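Local coordinates for protein adenylyltransferase (Bartonella henselae str. Houston-1, PDB 5NH2) that transfers AMP from ATP to tyrosine or threonine residues of host target proteins, using its Fic (fido) domain, as a virulence factor, at residues L131-E134 with E135-E139; E200-Q203 with H204-E207; I209-P212 with E213-R216; K219-M222 with H223-N227. One frame throughout, in Å; residues are numbered along the deposited sequence.

Interaction 1 (L131-E134 with E135-E139); sequences LTRE and EFNSE
Thr-132 N donates to OE1 of Glu-135 at 2.8 Å, coming to the carboxylate from above its plane, 41° out of it. In return Glu-135 N donates to Thr-132 OG1, a weak bond at 3.3 Å though nearly straight. Threonine suits this place because its short hydroxyl can take up an amide of the first turn, and glutamate three residues on is just long enough to reach back. CB and CD2 of Leu-131 lie against Glu-135 OE1 in van der Waals contact, CD2 at 3.5 Å, as the leucine crosses the glutamate chain obliquely; Leu-131 CB also meets CB of Phe-136 at 4.4 Å. One turn on, the carbonyl oxygen of Glu-135 is gripped by two donors, Glu-139 N at 3.1 Å and Ser-138 OG at 2.8 Å. For the serine, chi1 of 67° turns the hydroxyl back to this carbonyl oxygen three residues earlier. Farther round the helix, Arg-133 passes across Asn-137, the guanidinium and amide planes 71° apart. Arg-133 NH1 and Asn-137 ND2 both bond to Ser-210 OG, and Arg-133 also makes a salt bridge to Glu-207. The buried Phe-136 ring packs on Leu-168 and Ala-169 of helix 157-171. With Thr-132 as N-cap, the reciprocal pair is a capping box that opens helix 133-150 of the Fic domain.

Interaction 2 (E200-Q203 with H204-E207); sequences EPMQ and HLFE
Met-202 and Phe-206, one turn apart on helix 200-208, form the tightly packed side of this contact. The thioether sulfur comes to the edge of the ring in a Met-aromatic contact: SD is 5.1 Å from the Phe-206 ring centroid, 76° off the normal, and 3.9 Å from Phe-206 CE1. The methionine chain leaves with CG anti to the backbone N (chi1 -168°) and then bends at chi2 and chi3, which keeps the sulfur beside both the ring and Leu-205, whose CD1 is 4.3 Å from SD. A flexible, unbranched thioether suits this place, since it can follow the outlines of a flat ring and a branched leucine at once. The ring also packs on Ala-140 and Ile-141 of helix 133-150 and meets Phe-144 edge-to-face, while Leu-205 rests on Ala-189 of helix 183-196.

The other side is looser. Glu-200 and Gln-203 are exposed, and across the contact they engage mainly through their backbone carbonyls: Glu-200 O accepts from His-204 N at 2.8 Å, and Gln-203 O from Glu-207 N at 3.0 Å, a less straight bond (145°). His-204 and Glu-207 stand between the two sides. Sulfur and aromatic carbon thus give the helix an apolar face held by dispersion with a weak electrostatic part, while NE2 of His-204 is satisfied by Val-239 O and Glu-207 OE1 by a salt bridge to Arg-133.

Interaction 3 (I209-P212 with E213-R216); sequences ISNP and EKIR
Asn-211, the N-cap of helix 212-227, offers two acceptors to the first turn. Its backbone O takes a bond from Ile-215 N at 2.8 Å, nearly in line with the C=O bond (166°), and a weak, strongly bent one from Lys-214 N. Its side-chain OD1 accepts weakly from Glu-213 N at 3.1 Å, with an N-H...O angle of 122°. CG lies anti to the backbone N (chi1 -162°), which brings OD1 to Glu-213 N, and ND2 is used on Glu-207. Asparagine therefore serves as both acceptor and donor here. Proline, with no N-H to satisfy, suits the first turn, where amides lack an i-4 carbonyl, and Pro-212 O accepts from Arg-216 N at 3.0 Å.

Ile-215 points toward the loop, its CD1 3.2 Å from Ile-209 O, and packs on Leu-180. Arg-216 NH2 donates to Glu-213 OE2 at 3.1 Å from above the carboxylate plane. Ser-210 OG bonds to Phe-206 O. The first-turn amides draw on Asn-211 O and only weakly on OD1, so the backbone acceptor probably does most of the capping, while the charged ends of Arg-216 and Lys-214 are paired with Glu-256 and Glu-242.

Interaction 4 (K219-M222 with H223-N227); sequences KEFM and HTMKN
Regular i to i+4 bonds run through this part of helix 212-227, with Met-225 N reaching Phe-221 O at 3.0 Å and Lys-226 N reaching Met-222 O at 2.9 Å. They bring Met-225 one turn farther along the helix than Phe-221, making a Met-aromatic contact with a CH-pi component. The CG methylene of Met-225 sits over one face of the Phe-221 ring, 3.9 Å from its centroid and displaced toward the rim, 25° off the normal. Its sulfur is placed obliquely, 4.6 Å from the centroid. Phe-221 offers that face because its CG lies anti to the backbone N (chi1 169°), while Met-225, bent at chi2 and chi3, curls its chain along the ring. A long pliable thioether can follow an aromatic surface in this way.

The ring also meets Tyr-266 and packs on Val-237, joining the helix to the five-stranded sheet. Glu-220 OE1 and OE2 accept from the backbone N of Glu-256 and Gly-257, respectively; its two oxygens let one carboxylate serve two amides. Lys-219 NZ forms a salt bridge with Glu-23 of the partner protein chain. At the outer end of the methionine, the terminal methyl CE of Met-225 lies 3.8 Å from Phe-221 CE1.

How the interactions relate
Interactions 1, 2 and 3 meet at one polar junction. Arg-133 NH1 lies 2.8 Å from Glu-207 OE1 of interaction 2 and 2.8 Å from Ser-210 OG of interaction 3, the latter a probable hydrogen bond, so the start of helix 133-150 is tied to the end of helix 200-208 and the loop that follows. Interaction 4 continues helix 212-227 beyond interaction 3, the two centres about 15 Å apart, and carries the chain toward the five-stranded sheet; its nearest atoms are about 13 Å from interaction 1. The ATP site lies nearer interactions 2 and 3: the side chains of Leu-205 and Ile-209 are about 9 and 8 Å from Arg-162, a probable ATP-binding residue.

Interaction 1 (L131-E134 with E135-E139)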
loop_
_atom_site.group_PDB
_atom_site.type_symbol
_atom_site.label_atom_id
_atom_site.label_comp_id
_atom_site.label_asym_id
_atom_site.label_seq_id
_atom_site.Cartn_x
_atom_site.Cartn_y
_atom_site.Cartn_z
ATOM N N LEU A 131 18.200 14.069 2.676
ATOM C CA LEU A 131 18.022 14.218 1.241
ATOM C C LEU A 131 16.820 15.119 1.007
ATOM O O LEU A 131 15.923 15.201 1.852
ATOM C CB LEU A 131 17.798 12.851 0.553
ATOM C CG LEU A 131 18.963 11.880 0.692
ATOM C CD1 LEU A 131 18.738 10.446 0.102
ATOM C CD2 LEU A 131 20.255 12.558 0.132
ATOM N N THR A 132 16.781 15.768 -0.159
ATOM C CA THR A 132 15.540 16.410 -0.597
ATOM C C THR A 132 14.504 15.344 -0.972
ATOM O O THR A 132 14.813 14.155 -1.053
ATOM C CB THR A 132 15.772 17.285 -1.828
ATOM O OG1 THR A 132 16.176 16.449 -2.926
ATOM C CG2 THR A 132 16.806 18.329 -1.571
ATOM N N ARG A 133 13.270 15.788 -1.260
ATOM C CA ARG A 133 12.203 14.847 -1.612
ATOM C C ARG A 133 12.519 14.088 -2.907
ATOM O O ARG A 133 12.307 12.863 -2.989
ATOM C CB ARG A 133 10.849 15.564 -1.743
ATOM C CG ARG A 133 9.626 14.568 -2.003
ATOM C CD ARG A 133 8.328 15.328 -2.023
ATOM N NE ARG A 133 8.369 16.344 -3.062
ATOM C CZ ARG A 133 8.095 16.093 -4.335
ATOM N NH1 ARG A 133 7.711 14.866 -4.723
ATOM N NH2 ARG A 133 8.180 17.066 -5.217
ATOM N N GLU A 134 13.034 14.788 -3.920
ATOM C CA GLU A 134 13.324 14.155 -5.204
ATOM C C GLU A 134 14.452 13.134 -5.076
ATOM O O GLU A 134 14.347 12.012 -5.583
ATOM C CB GLU A 134 13.675 15.222 -6.227
ATOM C CG GLU A 134 12.474 15.742 -6.952
ATOM C CD GLU A 134 11.864 16.930 -6.263
ATOM O OE1 GLU A 134 12.312 17.259 -5.128
ATOM O OE2 GLU A 134 10.941 17.535 -6.864
ATOM N N GLU A 135 15.525 13.505 -4.374
ATOM C CA GLU A 135 16.616 12.572 -4.082
ATOM C C GLU A 135 16.109 11.309 -3.370
ATOM O O GLU A 135 16.342 10.175 -3.826
ATOM C CB GLU A 135 17.676 13.289 -3.235
ATOM C CG GLU A 135 18.244 14.528 -3.874
ATOM C CD GLU A 135 19.176 15.349 -2.936
ATOM O OE1 GLU A 135 19.025 15.263 -1.688
ATOM O OE2 GLU A 135 20.058 16.091 -3.455
ATOM N N PHE A 136 15.425 11.498 -2.231
ATOM C CA PHE A 136 14.846 10.385 -1.502
ATOM C C PHE A 136 14.030 9.502 -2.433
ATOM O O PHE A 136 14.234 8.291 -2.460
ATOM C CB PHE A 136 13.983 10.866 -0.336
ATOM C CG PHE A 136 13.254 9.744 0.384
ATOM C CD1 PHE A 136 13.863 9.043 1.409
ATOM C CD2 PHE A 136 11.949 9.396 0.019
ATOM C CE1 PHE A 136 13.197 7.997 2.040
ATOM C CE2 PHE A 136 11.259 8.357 0.662
ATOM C CZ PHE A 136 11.888 7.651 1.677
ATOM N N ASN A 137 13.131 10.088 -3.237
ATOM C CA ASN A 137 12.292 9.256 -4.099
ATOM C C ASN A 137 13.135 8.448 -5.107
ATOM O O ASN A 137 12.884 7.253 -5.313
ATOM C CB ASN A 137 11.239 10.100 -4.826
ATOM C CG ASN A 137 10.058 10.578 -3.884
ATOM O OD1 ASN A 137 9.919 10.126 -2.743
ATOM N ND2 ASN A 137 9.216 11.510 -4.399
ATOM N N SER A 138 14.169 9.054 -5.709
ATOM C CA SER A 138 14.936 8.284 -6.689
ATOM C C SER A 138 15.610 7.094 -6.032
ATOM O O SER A 138 15.560 5.976 -6.571
ATOM C CB SER A 138 15.959 9.160 -7.414
ATOM O OG SER A 138 16.973 9.613 -6.538
ATOM N N GLU A 139 16.190 7.293 -4.837
ATOM C CA GLU A 139 16.756 6.160 -4.091
ATOM C C GLU A 139 15.679 5.125 -3.691
ATOM O O GLU A 139 15.791 3.904 -3.964
ATOM C CB GLU A 139 17.490 6.700 -2.859
ATOM C CG GLU A 139 18.722 7.503 -3.187
ATOM C CD GLU A 139 19.901 6.662 -3.704
ATOM O OE1 GLU A 139 20.787 7.262 -4.327
ATOM O OE2 GLU A 139 19.975 5.426 -3.492
#

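Interaction 2 (E200-Q203 with H204-E207)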
loop_
_atom_site.group_PDB
_atom_site.type_symbol
_atom_site.label_atom_id
_atom_site.label_comp_id
_atom_site.label_asym_id
_atom_site.label_seq_id
_atom_site.Cartn_x
_atom_site.Cartn_y
_atom_site.Cartn_z
ATOM N N GLU A 200 9.380 5.412 -15.524
ATOM C CA GLU A 200 8.533 6.610 -15.439
ATOM C C GLU A 200 7.252 6.387 -14.669
ATOM O O GLU A 200 7.032 7.115 -13.675
ATOM C CB GLU A 200 8.225 7.152 -16.839
ATOM C CG GLU A 200 9.091 8.313 -17.173
ATOM C CD GLU A 200 8.937 8.724 -18.602
ATOM O OE1 GLU A 200 9.938 9.169 -19.212
ATOM O OE2 GLU A 200 7.807 8.574 -19.111
ATOM N N PRO A 201 6.383 5.414 -14.994
ATOM C CA PRO A 201 5.135 5.269 -14.219
ATOM C C PRO A 201 5.380 5.198 -12.720
ATOM O O PRO A 201 4.664 5.860 -11.971
ATOM C CB PRO A 201 4.516 3.981 -14.786
ATOM C CG PRO A 201 5.071 3.873 -16.168
ATOM C CD PRO A 201 6.481 4.389 -16.063
ATOM N N MET A 202 6.402 4.455 -12.274
ATOM C CA MET A 202 6.720 4.376 -10.848
ATOM C C MET A 202 7.220 5.711 -10.277
ATOM O O MET A 202 6.792 6.129 -9.186
ATOM C CB MET A 202 7.745 3.278 -10.582
ATOM C CG MET A 202 7.848 2.984 -9.063
ATOM S SD MET A 202 6.401 2.148 -8.278
ATOM C CE MET A 202 6.648 0.467 -8.921
ATOM N N GLN A 203 8.118 6.395 -10.994
ATOM C CA GLN A 203 8.526 7.741 -10.578
ATOM C C GLN A 203 7.320 8.701 -10.450
ATOM O O GLN A 203 7.259 9.511 -9.515
ATOM C CB GLN A 203 9.572 8.301 -11.576
ATOM C CG GLN A 203 10.947 7.581 -11.607
ATOM C CD GLN A 203 11.701 7.762 -12.959
ATOM O OE1 GLN A 203 11.138 8.285 -13.917
ATOM N NE2 GLN A 203 12.976 7.332 -13.022
ATOM N N HIS A 204 6.358 8.632 -11.387
ATOM C CA HIS A 204 5.161 9.482 -11.349
ATOM C C HIS A 204 4.259 9.115 -10.162
ATOM O O HIS A 204 3.772 10.005 -9.428
ATOM C CB HIS A 204 4.426 9.357 -12.691
ATOM C CG HIS A 204 3.179 10.186 -12.799
ATOM N ND1 HIS A 204 2.211 9.951 -13.759
ATOM C CD2 HIS A 204 2.743 11.254 -12.082
ATOM C CE1 HIS A 204 1.227 10.828 -13.620
ATOM N NE2 HIS A 204 1.523 11.625 -12.606
ATOM N N LEU A 205 4.103 7.801 -9.919
ATOM C CA LEU A 205 3.452 7.308 -8.711
ATOM C C LEU A 205 4.052 7.938 -7.445
ATOM O O LEU A 205 3.318 8.550 -6.655
ATOM C CB LEU A 205 3.544 5.775 -8.661
ATOM C CG LEU A 205 2.663 5.038 -7.630
ATOM C CD1 LEU A 205 2.356 3.631 -8.103
ATOM C CD2 LEU A 205 3.304 4.952 -6.300
ATOM N N PHE A 206 5.380 7.772 -7.220
ATOM C CA PHE A 206 6.030 8.320 -6.008
ATOM C C PHE A 206 5.898 9.850 -5.931
ATOM O O PHE A 206 5.812 10.412 -4.823
ATOM C CB PHE A 206 7.530 7.931 -5.937
ATOM C CG PHE A 206 7.820 6.573 -5.248
ATOM C CD1 PHE A 206 7.270 5.361 -5.740
ATOM C CD2 PHE A 206 8.700 6.504 -4.164
ATOM C CE1 PHE A 206 7.562 4.135 -5.127
ATOM C CE2 PHE A 206 8.997 5.273 -3.512
ATOM C CZ PHE A 206 8.428 4.101 -3.984
ATOM N N GLU A 207 5.859 10.541 -7.096
ATOM C CA GLU A 207 5.697 12.001 -7.073
ATOM C C GLU A 207 4.294 12.418 -6.575
ATOM O O GLU A 207 4.170 13.295 -5.707
ATOM C CB GLU A 207 5.992 12.589 -8.458
ATOM C CG GLU A 207 5.419 13.997 -8.681
ATOM C CD GLU A 207 6.235 15.126 -8.033
ATOM O OE1 GLU A 207 7.360 14.882 -7.489
ATOM O OE2 GLU A 207 5.720 16.278 -8.055
#

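Interaction 3 (I209-P212 with E213-R216)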
loop_
_atom_site.group_PDB
_atom_site.type_symbol
_atom_site.label_atom_id
_atom_site.label_comp_id
_atom_site.label_asym_id
_atom_site.label_seq_id
_atom_site.Cartn_x
_atom_site.Cartn_y
_atom_site.Cartn_z
ATOM N N ILE A 209 2.212 10.964 -4.594
ATOM C CA ILE A 209 1.924 10.631 -3.191
ATOM C C ILE A 209 2.975 11.181 -2.208
ATOM O O ILE A 209 2.924 10.853 -1.012
ATOM C CB ILE A 209 1.745 9.127 -3.020
ATOM C CG1 ILE A 209 3.110 8.453 -3.182
ATOM C CG2 ILE A 209 0.787 8.620 -4.099
ATOM C CD1 ILE A 209 3.047 6.969 -2.888
ATOM N N SER A 210 3.944 11.966 -2.686
ATOM C CA SER A 210 4.941 12.656 -1.854
ATOM C C SER A 210 4.802 14.174 -1.927
ATOM O O SER A 210 5.083 14.861 -0.944
ATOM C CB SER A 210 6.387 12.239 -2.192
ATOM O OG SER A 210 6.700 12.498 -3.543
ATOM N N ASN A 211 4.622 14.727 -3.121
ATOM C CA ASN A 211 4.375 16.152 -3.268
ATOM C C ASN A 211 3.135 16.595 -2.488
ATOM O O ASN A 211 2.010 16.162 -2.807
ATOM C CB ASN A 211 4.230 16.505 -4.748
ATOM C CG ASN A 211 4.397 18.003 -5.004
ATOM O OD1 ASN A 211 3.848 18.822 -4.276
ATOM N ND2 ASN A 211 5.178 18.357 -6.026
ATOM N N PRO A 212 3.292 17.475 -1.489
ATOM C CA PRO A 212 2.130 17.963 -0.707
ATOM C C PRO A 212 1.022 18.593 -1.540
ATOM O O PRO A 212 -0.170 18.305 -1.313
ATOM C CB PRO A 212 2.755 19.007 0.232
ATOM C CG PRO A 212 4.222 18.590 0.358
ATOM C CD PRO A 212 4.592 17.935 -0.962
ATOM N N GLU A 213 1.386 19.468 -2.485
ATOM C CA GLU A 213 0.398 20.019 -3.405
ATOM C C GLU A 213 -0.355 18.903 -4.117
ATOM O O GLU A 213 -1.570 19.003 -4.328
ATOM C CB GLU A 213 1.056 20.943 -4.433
ATOM C CG GLU A 213 2.021 21.990 -3.854
ATOM C CD GLU A 213 1.297 23.091 -3.090
ATOM O OE1 GLU A 213 1.461 23.174 -1.850
ATOM O OE2 GLU A 213 0.544 23.862 -3.728
ATOM N N LYS A 214 0.329 17.812 -4.454
ATOM C CA LYS A 214 -0.393 16.795 -5.217
ATOM C C LYS A 214 -1.248 15.913 -4.314
ATOM O O LYS A 214 -2.390 15.548 -4.676
ATOM C CB LYS A 214 0.590 16.020 -6.070
ATOM C CG LYS A 214 1.079 16.924 -7.203
ATOM C CD LYS A 214 1.908 16.223 -8.247
ATOM C CE LYS A 214 2.549 17.284 -9.143
ATOM N NZ LYS A 214 3.329 16.698 -10.228
ATOM N N ILE A 215 -0.752 15.666 -3.098
ATOM C CA ILE A 215 -1.492 14.874 -2.119
ATOM C C ILE A 215 -2.826 15.537 -1.776
ATOM O O ILE A 215 -3.848 14.855 -1.609
ATOM C CB ILE A 215 -0.612 14.660 -0.877
ATOM C CG1 ILE A 215 0.571 13.748 -1.246
ATOM C CG2 ILE A 215 -1.429 14.098 0.305
ATOM C CD1 ILE A 215 1.562 13.598 -0.174
ATOM N N ARG A 216 -2.838 16.877 -1.672
ATOM C CA ARG A 216 -4.094 17.574 -1.377
ATOM C C ARG A 216 -5.135 17.287 -2.453
ATOM O O ARG A 216 -6.317 17.079 -2.143
ATOM C CB ARG A 216 -3.893 19.097 -1.308
ATOM C CG ARG A 216 -2.992 19.699 -0.276
ATOM C CD ARG A 216 -3.278 21.249 -0.127
ATOM N NE ARG A 216 -2.614 22.125 -1.115
ATOM C CZ ARG A 216 -3.129 22.505 -2.297
ATOM N NH1 ARG A 216 -4.331 22.094 -2.678
ATOM N NH2 ARG A 216 -2.444 23.304 -3.114
#

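Interaction 4 (K219-M222 with H223-N227)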
loop_
_atom_site.group_PDB
_atom_site.type_symbol
_atom_site.label_atom_id
_atom_site.label_comp_id
_atom_site.label_asym_id
_atom_site.label_seq_id
_atom_site.Cartn_x
_atom_site.Cartn_y
_atom_site.Cartn_z
ATOM N N LYS A 219 -6.291 13.554 -2.385
ATOM C CA LYS A 219 -7.148 13.467 -1.193
ATOM C C LYS A 219 -8.572 13.995 -1.444
ATOM O O LYS A 219 -9.574 13.326 -1.122
ATOM C CB LYS A 219 -6.509 14.237 -0.042
ATOM C CG LYS A 219 -5.462 13.457 0.703
ATOM C CD LYS A 219 -5.123 14.171 2.006
ATOM C CE LYS A 219 -4.080 13.405 2.808
ATOM N NZ LYS A 219 -3.947 13.910 4.205
ATOM N N GLU A 220 -8.681 15.204 -2.008
ATOM C CA GLU A 220 -10.012 15.712 -2.329
ATOM C C GLU A 220 -10.720 14.796 -3.302
ATOM O O GLU A 220 -11.892 14.459 -3.090
ATOM C CB GLU A 220 -9.925 17.109 -2.906
ATOM C CG GLU A 220 -11.210 17.691 -3.334
ATOM C CD GLU A 220 -10.995 19.019 -4.021
ATOM O OE1 GLU A 220 -10.995 20.051 -3.321
ATOM O OE2 GLU A 220 -10.782 19.027 -5.255
ATOM N N PHE A 221 -10.017 14.344 -4.360
ATOM C CA PHE A 221 -10.708 13.559 -5.381
ATOM C C PHE A 221 -11.220 12.243 -4.810
ATOM O O PHE A 221 -12.333 11.807 -5.131
ATOM C CB PHE A 221 -9.803 13.276 -6.578
ATOM C CG PHE A 221 -10.391 12.262 -7.526
ATOM C CD1 PHE A 221 -11.370 12.620 -8.435
ATOM C CD2 PHE A 221 -10.010 10.951 -7.470
ATOM C CE1 PHE A 221 -11.917 11.684 -9.305
ATOM C CE2 PHE A 221 -10.568 9.996 -8.324
ATOM C CZ PHE A 221 -11.517 10.367 -9.246
ATOM N N MET A 222 -10.417 11.590 -3.972
ATOM C CA MET A 222 -10.808 10.286 -3.448
ATOM C C MET A 222 -11.954 10.442 -2.477
ATOM O O MET A 222 -12.936 9.688 -2.537
ATOM C CB MET A 222 -9.614 9.609 -2.778
ATOM C CG MET A 222 -8.452 9.218 -3.750
ATOM S SD MET A 222 -8.820 7.817 -4.853
ATOM C CE MET A 222 -7.299 7.469 -5.712
ATOM N N HIS A 223 -11.857 11.460 -1.607
ATOM C CA HIS A 223 -12.954 11.817 -0.709
ATOM C C HIS A 223 -14.268 12.003 -1.470
ATOM O O HIS A 223 -15.309 11.462 -1.077
ATOM C CB HIS A 223 -12.577 13.094 0.059
ATOM C CG HIS A 223 -13.585 13.509 1.090
ATOM N ND1 HIS A 223 -13.455 13.194 2.428
ATOM C CD2 HIS A 223 -14.742 14.208 0.979
ATOM C CE1 HIS A 223 -14.487 13.684 3.094
ATOM N NE2 HIS A 223 -15.283 14.300 2.239
ATOM N N THR A 224 -14.243 12.780 -2.559
ATOM C CA THR A 224 -15.440 12.943 -3.382
ATOM C C THR A 224 -15.956 11.603 -3.884
ATOM O O THR A 224 -17.157 11.341 -3.828
ATOM C CB THR A 224 -15.167 13.847 -4.582
ATOM O OG1 THR A 224 -14.741 15.139 -4.145
ATOM C CG2 THR A 224 -16.452 13.992 -5.406
ATOM N N MET A 225 -15.061 10.758 -4.424
ATOM C CA MET A 225 -15.462 9.429 -4.903
ATOM C C MET A 225 -16.146 8.604 -3.825
ATOM O O MET A 225 -17.143 7.923 -4.095
ATOM C CB MET A 225 -14.242 8.657 -5.426
ATOM C CG MET A 225 -13.723 9.192 -6.742
ATOM S SD MET A 225 -14.988 9.088 -8.037
ATOM C CE MET A 225 -15.480 10.774 -8.244
ATOM N N LYS A 226 -15.593 8.590 -2.614
ATOM C CA LYS A 226 -16.255 7.872 -1.532
ATOM C C LYS A 226 -17.639 8.460 -1.265
ATOM O O LYS A 226 -18.623 7.721 -1.193
ATOM C CB LYS A 226 -15.383 7.878 -0.272
ATOM C CG LYS A 226 -15.969 7.080 0.913
ATOM C CD LYS A 226 -15.755 5.568 0.770
ATOM C CE LYS A 226 -16.909 4.753 1.360
ATOM N NZ LYS A 226 -18.220 5.060 0.652
ATOM N N ASN A 227 -17.747 9.797 -1.190
ATOM C CA ASN A 227 -19.049 10.418 -0.908
ATOM C C ASN A 227 -20.043 10.182 -2.035
ATOM O O ASN A 227 -21.255 10.157 -1.798
ATOM C CB ASN A 227 -18.909 11.920 -0.676
ATOM C CG ASN A 227 -18.347 12.269 0.691
ATOM O OD1 ASN A 227 -17.808 11.420 1.394
ATOM N ND2 ASN A 227 -18.447 13.549 1.059
#